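PDB 2J4B: transcription initiation factor TFIID subunit 5 from Encephalitozoon cuniculi, which takes part in the TFIID and SAGA complexes and probably helps regulate transcription by RNA polymerase II, represented here by its N-terminal NTD2 domain. Local coordinates for residues G103-F107 with I132-V136; S14-W18 with L109-L114; Y35-I39 with E71-F75; F38-Y42 with A54-F58; Q74-I78 with F89-F93. All blocks are in the same frame, centred on the assembly; numbering follows the deposited sequence.

How the interactions relate
The five contacts illustrate how a small, mainly helical domain is held together by side-chain packing between helices. Interactions 3, 4 and 5 lie close together, their centres 7 to 11 Å apart. Interactions 3 and 4 share Phe38 and Ile39 of helix 34-47, and interactions 3 and 5 share Gln74 and Phe75 of helix 69-75. Interaction 2 joins helix 8-21 to helix 104-116; interactions 3, 4 and 5 are nested inside the loop it closes, and interaction 1 crosses it along the chain, so residues far apart in sequence close the domain. Interaction 1 shares helix 104-116 but lies at the surface by the two-stranded sheet, its centre about 28 Å from that of interaction 5.

Interaction 1 of 5, residues G103-F107 with I132-V136; sequences GRYAF and IKVYV
Phe107 lies flat on Val134, and this is the tightly packed side of the contact. The CG2 methyl of Val134 stands almost above the middle of the ring, 3.6 Å from its centroid and 8° off the normal, a CH-pi contact with nearly equal distances to all six carbons. Phe107 reaches it because its CG is trans to the backbone N (chi1 -176°), which carries the ring out over the strand. Ile132 CG2 joins more distantly, 4.3 Å from Phe107 CD1, while the other methyl of Val134, CG1, rests 3.7 Å from Arg104 CA. Toward the end of the strand the fit slackens. There the side chain of Arg104 bends past Val136, Arg104 CG 4.4 Å from Val136 CG2, and the ring of Tyr135 leads away from the helix; all three residues are exposed. At the start of the helix Gly103 forms a parallel bridge with Tyr135 while serving as N-cap, and its O accepts the N-H of Phe107 at 3.1 Å. Gly103 thus ends strand 98-103, which pairs with strand 130-135 through Met102, while its N is hydrogen-bonded to Asp29 of helix 24-30; helices 104-116 and 120-129 connect the two parallel strands.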
# COMPACT_ATOMS: atom_id res chain seq x y z
N GLY A 103 -0.68 6.76 -15.71
CA GLY A 103 -1.03 6.76 -17.12
C GLY A 103 -2.07 5.68 -17.36
O GLY A 103 -2.21 4.77 -16.55
N ARG A 104 -2.78 5.78 -18.48
CA ARG A 104 -3.85 4.84 -18.80
C ARG A 104 -3.35 3.41 -18.97
O ARG A 104 -4.05 2.47 -18.60
CB ARG A 104 -4.58 5.26 -20.09
CG ARG A 104 -6.01 4.70 -20.19
CD ARG A 104 -6.39 4.15 -21.60
NE ARG A 104 -5.82 4.90 -22.71
CZ ARG A 104 -6.12 4.70 -23.99
NH1 ARG A 104 -7.01 3.76 -24.34
NH2 ARG A 104 -5.53 5.43 -24.94
N TYR A 105 -2.16 3.24 -19.52
CA TYR A 105 -1.63 1.90 -19.75
C TYR A 105 -1.18 1.19 -18.44
O TYR A 105 -1.57 0.06 -18.19
CB TYR A 105 -0.48 1.95 -20.74
CG TYR A 105 -0.86 2.55 -22.07
CD1 TYR A 105 -1.87 1.98 -22.83
CD2 TYR A 105 -0.24 3.70 -22.55
CE1 TYR A 105 -2.24 2.53 -24.04
CE2 TYR A 105 -0.60 4.25 -23.76
CZ TYR A 105 -1.61 3.66 -24.50
OH TYR A 105 -1.99 4.19 -25.71
N ALA A 106 -0.35 1.85 -17.64
CA ALA A 106 0.06 1.33 -16.33
C ALA A 106 -1.15 0.93 -15.50
O ALA A 106 -1.19 -0.16 -14.89
CB ALA A 106 0.89 2.36 -15.58
N PHE A 107 -2.14 1.82 -15.46
CA PHE A 107 -3.40 1.52 -14.80
C PHE A 107 -3.99 0.21 -15.33
O PHE A 107 -4.28 -0.70 -14.57
CB PHE A 107 -4.40 2.67 -15.00
CG PHE A 107 -5.70 2.48 -14.28
CD1 PHE A 107 -5.76 2.52 -12.89
CD2 PHE A 107 -6.88 2.30 -14.99
CE1 PHE A 107 -6.97 2.37 -12.22
CE2 PHE A 107 -8.09 2.16 -14.34
CZ PHE A 107 -8.14 2.18 -12.96
N ILE A 132 -7.10 7.39 -7.45
CA ILE A 132 -6.20 7.32 -8.60
C ILE A 132 -6.74 8.17 -9.76
O ILE A 132 -7.81 7.90 -10.28
CB ILE A 132 -6.01 5.87 -9.09
CG1 ILE A 132 -5.53 4.96 -7.94
CG2 ILE A 132 -5.01 5.81 -10.26
CD1 ILE A 132 -5.37 3.45 -8.33
N LYS A 133 -5.99 9.20 -10.14
CA LYS A 133 -6.26 9.95 -11.35
C LYS A 133 -5.61 9.30 -12.56
O LYS A 133 -4.38 9.27 -12.66
CB LYS A 133 -5.75 11.37 -11.22
CG LYS A 133 -5.94 12.17 -12.52
CD LYS A 133 -5.63 13.62 -12.33
CE LYS A 133 -5.22 14.24 -13.63
NZ LYS A 133 -6.17 13.87 -14.70
N VAL A 134 -6.42 8.78 -13.48
CA VAL A 134 -5.91 8.05 -14.64
C VAL A 134 -5.77 9.02 -15.81
O VAL A 134 -6.76 9.48 -16.36
CB VAL A 134 -6.82 6.85 -15.03
CG1 VAL A 134 -6.29 6.12 -16.27
CG2 VAL A 134 -6.96 5.89 -13.86
N TYR A 135 -4.52 9.36 -16.16
CA TYR A 135 -4.26 10.28 -17.26
C TYR A 135 -4.52 9.56 -18.56
O TYR A 135 -3.94 8.50 -18.80
CB TYR A 135 -2.83 10.84 -17.28
CG TYR A 135 -2.60 11.65 -18.53
CD1 TYR A 135 -3.05 12.97 -18.62
CD2 TYR A 135 -2.04 11.08 -19.66
CE1 TYR A 135 -2.90 13.69 -19.79
CE2 TYR A 135 -1.88 11.81 -20.84
CZ TYR A 135 -2.32 13.10 -20.89
OH TYR A 135 -2.16 13.80 -22.06
N VAL A 136 -5.38 10.16 -19.39
CA VAL A 136 -5.79 9.54 -20.65
C VAL A 136 -5.28 10.33 -21.84
O VAL A 136 -5.38 11.57 -21.87
CB VAL A 136 -7.32 9.48 -20.78
CG1 VAL A 136 -7.71 8.93 -22.13
CG2 VAL A 136 -7.90 8.65 -19.67

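Interaction 2 of 5, residues S14-W18 with L109-L114; sequences SLKTW and LLINFL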
# COMPACT_ATOMS: atom_id res chain seq x y z
N SER A 14 3.76 -10.34 -4.07
CA SER A 14 3.46 -10.79 -5.43
C SER A 14 3.21 -9.60 -6.38
O SER A 14 3.60 -9.62 -7.55
CB SER A 14 2.26 -11.74 -5.40
OG SER A 14 1.44 -11.58 -6.54
N LEU A 15 2.56 -8.55 -5.86
CA LEU A 15 2.46 -7.28 -6.56
C LEU A 15 3.83 -6.62 -6.71
O LEU A 15 4.22 -6.22 -7.80
CB LEU A 15 1.53 -6.34 -5.82
CG LEU A 15 1.43 -4.92 -6.39
CD1 LEU A 15 0.98 -4.91 -7.85
CD2 LEU A 15 0.51 -4.09 -5.50
N LYS A 16 4.56 -6.50 -5.62
CA LYS A 16 5.91 -5.95 -5.65
C LYS A 16 6.78 -6.62 -6.72
O LYS A 16 7.48 -5.95 -7.46
CB LYS A 16 6.56 -6.08 -4.28
CG LYS A 16 7.95 -5.47 -4.19
CD LYS A 16 8.53 -5.66 -2.79
CE LYS A 16 10.03 -5.50 -2.80
NZ LYS A 16 10.63 -5.92 -1.52
N THR A 17 6.73 -7.95 -6.78
CA THR A 17 7.57 -8.70 -7.71
C THR A 17 7.16 -8.49 -9.17
O THR A 17 8.00 -8.51 -10.08
CB THR A 17 7.51 -10.21 -7.38
OG1 THR A 17 7.84 -10.41 -5.99
CG2 THR A 17 8.46 -10.99 -8.26
N TRP A 18 5.86 -8.28 -9.37
CA TRP A 18 5.33 -8.03 -10.71
C TRP A 18 5.76 -6.65 -11.18
O TRP A 18 6.27 -6.50 -12.29
CB TRP A 18 3.81 -8.16 -10.69
CG TRP A 18 3.14 -7.83 -11.99
CD1 TRP A 18 3.00 -8.64 -13.07
CD2 TRP A 18 2.50 -6.58 -12.33
NE1 TRP A 18 2.32 -7.98 -14.07
CE2 TRP A 18 2.00 -6.72 -13.64
CE3 TRP A 18 2.31 -5.37 -11.65
CZ2 TRP A 18 1.32 -5.68 -14.29
CZ3 TRP A 18 1.63 -4.35 -12.28
CH2 TRP A 18 1.14 -4.51 -13.60
N LEU A 109 -2.69 -2.31 -17.14
CA LEU A 109 -1.86 -3.44 -16.75
C LEU A 109 -2.08 -3.79 -15.27
O LEU A 109 -2.22 -4.97 -14.93
CB LEU A 109 -0.38 -3.15 -17.03
CG LEU A 109 -0.05 -3.20 -18.54
CD1 LEU A 109 1.27 -2.52 -18.85
CD2 LEU A 109 -0.07 -4.65 -19.07
N LEU A 110 -2.13 -2.77 -14.41
CA LEU A 110 -2.25 -2.96 -12.96
C LEU A 110 -3.53 -3.67 -12.54
O LEU A 110 -3.50 -4.52 -11.67
CB LEU A 110 -2.15 -1.63 -12.21
CG LEU A 110 -2.44 -1.64 -10.69
CD1 LEU A 110 -1.34 -2.41 -9.90
CD2 LEU A 110 -2.61 -0.25 -10.17
N ILE A 111 -4.65 -3.31 -13.16
CA ILE A 111 -5.95 -3.87 -12.75
C ILE A 111 -6.15 -5.25 -13.35
O ILE A 111 -6.71 -6.13 -12.71
CB ILE A 111 -7.16 -2.97 -13.15
CG1 ILE A 111 -6.95 -1.52 -12.69
CG2 ILE A 111 -8.43 -3.50 -12.53
CD1 ILE A 111 -7.01 -1.35 -11.22
N ASN A 112 -5.67 -5.43 -14.58
CA ASN A 112 -5.61 -6.75 -15.21
C ASN A 112 -4.85 -7.70 -14.30
O ASN A 112 -5.29 -8.81 -14.03
CB ASN A 112 -4.93 -6.67 -16.58
CG ASN A 112 -5.76 -5.93 -17.63
OD1 ASN A 112 -6.95 -5.70 -17.45
ND2 ASN A 112 -5.13 -5.57 -18.73
N PHE A 113 -3.70 -7.27 -13.81
CA PHE A 113 -2.89 -8.13 -12.93
C PHE A 113 -3.62 -8.50 -11.63
O PHE A 113 -3.64 -9.66 -11.23
CB PHE A 113 -1.56 -7.45 -12.59
CG PHE A 113 -0.74 -8.22 -11.64
CD1 PHE A 113 -0.12 -9.40 -12.04
CD2 PHE A 113 -0.63 -7.83 -10.33
CE1 PHE A 113 0.60 -10.13 -11.16
CE2 PHE A 113 0.09 -8.59 -9.44
CZ PHE A 113 0.71 -9.72 -9.85
N LEU A 114 -4.22 -7.51 -10.97
CA LEU A 114 -4.95 -7.77 -9.72
C LEU A 114 -6.20 -8.64 -9.93
O LEU A 114 -6.50 -9.52 -9.12
CB LEU A 114 -5.34 -6.46 -9.05
CG LEU A 114 -4.19 -5.50 -8.72
CD1 LEU A 114 -4.76 -4.10 -8.42
CD2 LEU A 114 -3.36 -6.04 -7.55
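The carbonyl oxygen of Leu109 is held from within its helix and touched from across the contact: the N-H of Phe113 donates to it at 3.0 Å, and Trp18 CH2 comes to 3.6 Å from the same Leu109 O. The indole then continues over Phe113. Its five-membered ring and the phenyl ring form a face-to-face stack, centroids 3.8 Å apart and planes at 13°, the closest carbons being Trp18 CD1 and Phe113 CD1 at 3.4 Å. The two side chains run in opposite directions, so each ring also covers the other's stem: Phe113 CB sits over the six-membered ring of Trp18, and Trp18 CB over the phenyl face. This mutual overlap bridges two helices, 8-21 and 104-116, whose local axes come within 11.6 Å of each other and run roughly antiparallel at 139°; here the two aromatic side chains span that separation within the mainly helical NTD2 domain. On the more buried flank Leu15 takes over. A chi1 of 175° swings its branch away from its own N, and CD1 then meets Leu110 CD1 at 4.0 Å and Phe113 CE2 at 4.1 Å. Leu15 and Leu114 both meet Ile122 of helix 120-129, and Leu30 of helix 24-30 packs on Trp18 and Leu110.

Interaction 3 of 5, residues Y35-I39 with E71-F75; sequences YPLFI and EIKQF
Tyr35 reaches past Ile72 to end against Glu71 and Phe75. The CD1 methyl of Ile72 abuts the rim of the tyrosine ring in its plane, 3.6 Å from CE1, as the two side chains slide past each other in opposite directions. Beyond it, the Tyr35 hydroxyl lies in the plane of the Phe75 ring at its edge, OH to CE2 3.3 Å, and also rests on the aliphatic stem of Glu71, OH to CB 3.4 Å. Three residues on, Phe38 meets the same Ile72 methyl from another side, its CE2 4.0 Å from CD1, so that one methyl touches two aromatic rings. Ile39 follows. Its CG1 branch is turned beside the backbone N (chi1 -68°) and bends again at chi2, bringing CD1 to 3.5 Å from Phe75 CD2, while CG2 lies farther off over a face of the same ring. The two helical segments are almost parallel, at 7°, but their axes are 12.5 Å apart, and it is these long side chains that fill the interval. Phe58 of helix 51-61 and Phe93 of helix 88-95 extend the packing around it. No hydrogen bond crosses between the segments: the contact is apolar and held by shape, and even the tyrosine oxygen meets carbon atoms here, which suits a buried position between helices 34-47 and 69-75.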
# COMPACT_ATOMS: atom_id res chain seq x y z
N TYR A 35 3.52 2.15 -1.30
CA TYR A 35 3.64 2.84 -0.02
C TYR A 35 2.34 2.88 0.78
O TYR A 35 2.32 2.45 1.94
CB TYR A 35 4.16 4.28 -0.16
CG TYR A 35 4.16 5.04 1.16
CD1 TYR A 35 4.92 4.60 2.23
CD2 TYR A 35 3.37 6.15 1.34
CE1 TYR A 35 4.93 5.27 3.42
CE2 TYR A 35 3.37 6.84 2.53
CZ TYR A 35 4.15 6.41 3.57
OH TYR A 35 4.15 7.09 4.78
N PRO A 36 1.26 3.43 0.18
CA PRO A 36 -0.05 3.39 0.84
C PRO A 36 -0.55 1.97 1.09
O PRO A 36 -1.12 1.71 2.13
CB PRO A 36 -0.97 4.14 -0.13
CG PRO A 36 -0.25 4.13 -1.43
CD PRO A 36 1.19 4.13 -1.11
N LEU A 37 -0.33 1.06 0.16
CA LEU A 37 -0.70 -0.33 0.39
C LEU A 37 0.03 -0.91 1.61
O LEU A 37 -0.57 -1.60 2.43
CB LEU A 37 -0.36 -1.16 -0.84
CG LEU A 37 -0.64 -2.66 -0.73
CD1 LEU A 37 -2.03 -2.98 -0.11
CD2 LEU A 37 -0.48 -3.29 -2.14
N PHE A 38 1.33 -0.63 1.68
CA PHE A 38 2.19 -1.04 2.79
C PHE A 38 1.70 -0.59 4.16
O PHE A 38 1.57 -1.38 5.08
CB PHE A 38 3.59 -0.48 2.54
CG PHE A 38 4.52 -0.59 3.71
CD1 PHE A 38 5.15 -1.79 4.00
CD2 PHE A 38 4.83 0.52 4.48
CE1 PHE A 38 6.05 -1.88 5.06
CE2 PHE A 38 5.74 0.45 5.53
CZ PHE A 38 6.35 -0.75 5.82
N ILE A 39 1.44 0.70 4.30
CA ILE A 39 0.94 1.25 5.55
C ILE A 39 -0.38 0.58 5.86
O ILE A 39 -0.64 0.16 6.98
CB ILE A 39 0.74 2.78 5.46
CG1 ILE A 39 2.11 3.48 5.34
CG2 ILE A 39 -0.02 3.31 6.68
CD1 ILE A 39 3.08 3.15 6.47
N GLU A 71 8.33 9.77 7.15
CA GLU A 71 6.98 9.34 7.52
C GLU A 71 6.99 7.92 8.06
O GLU A 71 6.26 7.59 9.01
CB GLU A 71 6.03 9.44 6.32
CG GLU A 71 5.74 10.86 5.87
CD GLU A 71 6.96 11.57 5.28
OE1 GLU A 71 7.42 11.16 4.19
OE2 GLU A 71 7.44 12.54 5.89
N ILE A 72 7.82 7.07 7.46
CA ILE A 72 8.04 5.72 7.97
C ILE A 72 8.40 5.74 9.47
O ILE A 72 7.83 4.99 10.25
CB ILE A 72 9.16 4.98 7.20
CG1 ILE A 72 8.79 4.82 5.72
CG2 ILE A 72 9.43 3.62 7.83
CD1 ILE A 72 7.55 4.00 5.48
N LYS A 73 9.33 6.60 9.86
CA LYS A 73 9.75 6.66 11.25
C LYS A 73 8.68 7.24 12.18
O LYS A 73 8.72 7.00 13.38
CB LYS A 73 11.05 7.46 11.40
CG LYS A 73 11.68 7.34 12.79
CD LYS A 73 12.93 8.20 12.93
CE LYS A 73 13.47 8.11 14.34
NZ LYS A 73 12.41 8.41 15.36
N GLN A 74 7.73 7.99 11.63
CA GLN A 74 6.56 8.37 12.42
C GLN A 74 5.70 7.14 12.74
O GLN A 74 5.22 6.98 13.86
CB GLN A 74 5.72 9.43 11.70
CG GLN A 74 6.06 10.88 12.06
CD GLN A 74 5.07 11.87 11.45
OE1 GLN A 74 5.11 12.14 10.26
NE2 GLN A 74 4.15 12.38 12.27
N PHE A 75 5.52 6.26 11.76
CA PHE A 75 4.70 5.06 11.94
C PHE A 75 5.40 3.96 12.75
O PHE A 75 4.76 3.16 13.39
CB PHE A 75 4.29 4.48 10.60
CG PHE A 75 3.40 5.36 9.80
CD1 PHE A 75 2.13 5.67 10.24
CD2 PHE A 75 3.80 5.85 8.57
CE1 PHE A 75 1.30 6.47 9.48
CE2 PHE A 75 2.97 6.64 7.83
CZ PHE A 75 1.73 6.95 8.28

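Interaction 4 of 5, residues F38-Y42 with A54-F58; sequences FIHIY and AKEFF
Two backbone carbonyl oxygens of the 54-58 segment lie beside the edges of aromatic rings from the facing helix. Ala54 O lies in the plane of the Tyr42 ring, 3.3 Å from CD1, and Phe58 O lies in the plane of the Phe38 ring, 3.5 Å from CZ. Ala54 O is at the same time the acceptor for Phe58 N within its own helix, so the ring edge approaches an oxygen that already has a partner.

Around these edges Phe38, Tyr42, Phe57 and Phe58 gather into an aromatic cluster without a true stack. Phe58 packs on one face of Tyr42, with CD1 above the ring centre and CB 3.4 Å from Tyr42 CE1, but the planes are inclined at 40°. Its CD1 also touches Phe38 CZ at 3.6 Å. Phe57 approaches Phe38 with a tilt of only 30°, yet the rings are slid so far apart that they barely overlap. What fills a face of Phe57 is instead Ile41, whose CG2 makes a CH-pi contact 3.8 Å from the ring centroid. The first torsion of Ile41 sets this branch opposite the backbone N, which directs the methyl at the ring. Tyr42 OH makes a weak hydrogen bond to Ile78 O, and Tyr12 of helix 8-21 meets Phe57 edge-to-face.

With local axes 9.8 Å apart and running at 165°, helices 34-47 and 51-61 form an antiparallel helical hairpin, joined by a short connection and cemented by aromatic packing.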
# COMPACT_ATOMS: atom_id res chain seq x y z
N PHE A 38 1.33 -0.63 1.68
CA PHE A 38 2.19 -1.04 2.79
C PHE A 38 1.70 -0.59 4.16
O PHE A 38 1.57 -1.38 5.08
CB PHE A 38 3.59 -0.48 2.54
CG PHE A 38 4.52 -0.59 3.71
CD1 PHE A 38 5.15 -1.79 4.00
CD2 PHE A 38 4.83 0.52 4.48
CE1 PHE A 38 6.05 -1.88 5.06
CE2 PHE A 38 5.74 0.45 5.53
CZ PHE A 38 6.35 -0.75 5.82
N ILE A 39 1.44 0.70 4.30
CA ILE A 39 0.94 1.25 5.55
C ILE A 39 -0.38 0.58 5.86
O ILE A 39 -0.64 0.16 6.98
CB ILE A 39 0.74 2.78 5.46
CG1 ILE A 39 2.11 3.48 5.34
CG2 ILE A 39 -0.02 3.31 6.68
CD1 ILE A 39 3.08 3.15 6.47
N HIS A 40 -1.22 0.46 4.83
CA HIS A 40 -2.55 -0.09 5.03
C HIS A 40 -2.52 -1.52 5.54
O HIS A 40 -3.36 -1.91 6.35
CB HIS A 40 -3.40 0.03 3.77
CG HIS A 40 -4.16 1.31 3.68
ND1 HIS A 40 -5.10 1.68 4.62
CD2 HIS A 40 -4.12 2.32 2.78
CE1 HIS A 40 -5.61 2.86 4.29
NE2 HIS A 40 -5.03 3.27 3.18
N ILE A 41 -1.59 -2.32 5.04
CA ILE A 41 -1.39 -3.68 5.57
C ILE A 41 -0.92 -3.67 7.03
O ILE A 41 -1.43 -4.43 7.87
CB ILE A 41 -0.38 -4.46 4.68
CG1 ILE A 41 -1.02 -4.71 3.30
CG2 ILE A 41 0.02 -5.77 5.35
CD1 ILE A 41 -0.03 -5.20 2.25
N TYR A 42 0.03 -2.80 7.34
CA TYR A 42 0.50 -2.59 8.69
C TYR A 42 -0.63 -2.21 9.65
O TYR A 42 -0.77 -2.79 10.72
CB TYR A 42 1.53 -1.48 8.67
CG TYR A 42 2.22 -1.18 9.98
CD1 TYR A 42 3.06 -2.12 10.57
CD2 TYR A 42 2.08 0.06 10.59
CE1 TYR A 42 3.72 -1.84 11.76
CE2 TYR A 42 2.74 0.35 11.79
CZ TYR A 42 3.56 -0.62 12.36
OH TYR A 42 4.23 -0.36 13.53
N ALA A 54 2.75 -7.54 12.53
CA ALA A 54 2.76 -6.18 11.99
C ALA A 54 4.16 -5.59 12.01
O ALA A 54 4.59 -5.01 11.03
CB ALA A 54 1.79 -5.29 12.76
N LYS A 55 4.86 -5.76 13.13
CA LYS A 55 6.21 -5.20 13.26
C LYS A 55 7.21 -5.88 12.33
O LYS A 55 8.10 -5.22 11.79
CB LYS A 55 6.69 -5.29 14.71
CG LYS A 55 5.85 -4.46 15.68
CD LYS A 55 6.48 -4.42 17.07
CE LYS A 55 6.49 -5.77 17.73
NZ LYS A 55 7.67 -5.86 18.65
N GLU A 56 7.06 -7.19 12.14
CA GLU A 56 7.91 -7.93 11.19
C GLU A 56 7.72 -7.46 9.75
O GLU A 56 8.68 -7.32 8.99
CB GLU A 56 7.64 -9.43 11.26
CG GLU A 56 7.68 -10.03 12.65
CD GLU A 56 8.02 -11.51 12.65
OE1 GLU A 56 8.10 -12.10 11.54
OE2 GLU A 56 8.24 -12.07 13.76
N PHE A 57 6.46 -7.25 9.36
CA PHE A 57 6.14 -6.85 7.99
C PHE A 57 6.68 -5.45 7.70
O PHE A 57 7.30 -5.20 6.67
CB PHE A 57 4.62 -6.87 7.77
CG PHE A 57 4.18 -6.22 6.49
CD1 PHE A 57 4.20 -6.92 5.30
CD2 PHE A 57 3.75 -4.91 6.47
CE1 PHE A 57 3.81 -6.32 4.11
CE2 PHE A 57 3.36 -4.30 5.30
CZ PHE A 57 3.39 -5.01 4.11
N PHE A 58 6.41 -4.54 8.62
CA PHE A 58 6.88 -3.18 8.55
C PHE A 58 8.40 -3.14 8.39
O PHE A 58 8.93 -2.57 7.43
CB PHE A 58 6.46 -2.45 9.84
CG PHE A 58 6.68 -0.97 9.80
CD1 PHE A 58 5.72 -0.13 9.28
CD2 PHE A 58 7.85 -0.42 10.28
CE1 PHE A 58 5.92 1.24 9.25
CE2 PHE A 58 8.05 0.93 10.24
CZ PHE A 58 7.09 1.76 9.73

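Interaction 5 of 5, residues Q74-I78 with F89-F93; sequences QFESI and FAYTF
Phe75, Phe89 and Phe93 form an aromatic cluster between the C-terminal part of helix 69-75 and helix 88-95. Phe75 is its middle member. Phe89 turns an edge toward the face of Phe75 in an offset edge-to-face pair, centroids 4.9 Å apart and planes at 60°, though the rings are modelled too close for finer detail to be relied on. Phe75 in turn presents its own edge to the face of Phe93, a T-shaped pair at 5.9 Å between centroids with planes at 79°. A further rim atom, Phe75 CE1, lies 4.0 Å from Ala90 CA, near the ring plane.

Both faces of the Phe89 ring have a neighbour. Its CG takes the crowded position between the backbone N and the carbonyl carbon (chi1 77°), which lays the ring across the first segment. One face receives Gln74: CB makes a CH-pi contact 3.8 Å from the ring centroid, and the extended chain carries the amide NE2 over the same face, off toward the rim. Over the opposite face, also near the rim, is Ala90 CB.

Ile78 reaches Phe89 and Ala90 because the chain reverses beyond the phenylalanine: Phe75 to Ile78 make a type I beta turn, in which Ile78 N donates to Phe75 O at 2.8 Å. Its CD1 is directed at the Phe89 ring and the Ala90 methyl, though the modelled contacts are too short to read closely. Helix 81-86 follows, its His83 and Ile84 packing on Ile78. On the inner flank Phe93 meets His40, and Ala90 meets Phe43, both from helix 34-47.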
# COMPACT_ATOMS: atom_id res chain seq x y z
N GLN A 74 7.73 7.99 11.63
CA GLN A 74 6.56 8.37 12.42
C GLN A 74 5.70 7.14 12.74
O GLN A 74 5.22 6.98 13.86
CB GLN A 74 5.72 9.43 11.70
CG GLN A 74 6.06 10.88 12.06
CD GLN A 74 5.07 11.87 11.45
OE1 GLN A 74 5.11 12.14 10.26
NE2 GLN A 74 4.15 12.38 12.27
N PHE A 75 5.52 6.26 11.76
CA PHE A 75 4.70 5.06 11.94
C PHE A 75 5.40 3.96 12.75
O PHE A 75 4.76 3.16 13.39
CB PHE A 75 4.29 4.48 10.60
CG PHE A 75 3.40 5.36 9.80
CD1 PHE A 75 2.13 5.67 10.24
CD2 PHE A 75 3.80 5.85 8.57
CE1 PHE A 75 1.30 6.47 9.48
CE2 PHE A 75 2.97 6.64 7.83
CZ PHE A 75 1.73 6.95 8.28
N GLU A 76 6.73 3.93 12.69
CA GLU A 76 7.51 2.96 13.47
C GLU A 76 7.03 2.82 14.92
O GLU A 76 7.02 1.71 15.45
CB GLU A 76 8.99 3.37 13.44
CG GLU A 76 9.85 2.77 14.53
CD GLU A 76 11.15 3.52 14.71
OE1 GLU A 76 11.93 3.58 13.73
OE2 GLU A 76 11.39 4.03 15.83
N SER A 77 6.63 3.92 15.55
CA SER A 77 6.23 3.93 16.96
C SER A 77 4.76 3.60 17.16
O SER A 77 4.28 3.59 18.29
CB SER A 77 6.52 5.30 17.61
OG SER A 77 5.45 6.23 17.41
N ILE A 78 4.03 3.33 16.08
CA ILE A 78 2.61 3.00 16.15
C ILE A 78 2.38 1.49 16.10
O ILE A 78 2.40 0.92 15.01
CB ILE A 78 1.87 3.64 14.96
CG1 ILE A 78 1.98 5.16 15.03
CG2 ILE A 78 0.39 3.22 14.94
CD1 ILE A 78 1.40 5.83 13.82
N PHE A 89 -1.63 11.83 12.25
CA PHE A 89 -1.04 11.46 10.97
C PHE A 89 -1.40 9.99 10.67
O PHE A 89 -1.60 9.64 9.52
CB PHE A 89 0.47 11.71 10.95
CG PHE A 89 1.25 10.66 11.67
CD1 PHE A 89 1.59 9.47 11.05
CD2 PHE A 89 1.64 10.86 12.99
CE1 PHE A 89 2.29 8.50 11.73
CE2 PHE A 89 2.35 9.90 13.68
CZ PHE A 89 2.68 8.71 13.05
N ALA A 90 -1.51 9.15 11.69
CA ALA A 90 -1.91 7.75 11.50
C ALA A 90 -3.42 7.59 11.27
O ALA A 90 -3.84 6.78 10.45
CB ALA A 90 -1.47 6.89 12.67
N TYR A 91 -4.21 8.36 12.02
CA TYR A 91 -5.67 8.33 11.91
C TYR A 91 -6.10 8.86 10.57
O TYR A 91 -6.92 8.25 9.89
CB TYR A 91 -6.31 9.16 13.02
CG TYR A 91 -7.82 9.07 13.09
CD1 TYR A 91 -8.44 8.00 13.72
CD2 TYR A 91 -8.62 10.06 12.54
CE1 TYR A 91 -9.82 7.92 13.79
CE2 TYR A 91 -10.01 9.99 12.61
CZ TYR A 91 -10.60 8.92 13.23
OH TYR A 91 -11.98 8.86 13.29
N THR A 92 -5.55 10.00 10.19
CA THR A 92 -5.87 10.63 8.91
C THR A 92 -5.54 9.69 7.77
O THR A 92 -6.31 9.56 6.83
CB THR A 92 -5.13 11.93 8.72
OG1 THR A 92 -5.66 12.90 9.62
CG2 THR A 92 -5.29 12.44 7.30
N PHE A 93 -4.40 9.02 7.86
CA PHE A 93 -4.00 8.12 6.81
C PHE A 93 -4.98 6.94 6.69
O PHE A 93 -5.30 6.49 5.59
CB PHE A 93 -2.58 7.61 7.04
CG PHE A 93 -2.01 6.92 5.84
CD1 PHE A 93 -2.44 5.66 5.49
CD2 PHE A 93 -1.08 7.56 5.04
CE1 PHE A 93 -1.95 5.05 4.36
CE2 PHE A 93 -0.57 6.94 3.92
CZ PHE A 93 -1.01 5.68 3.58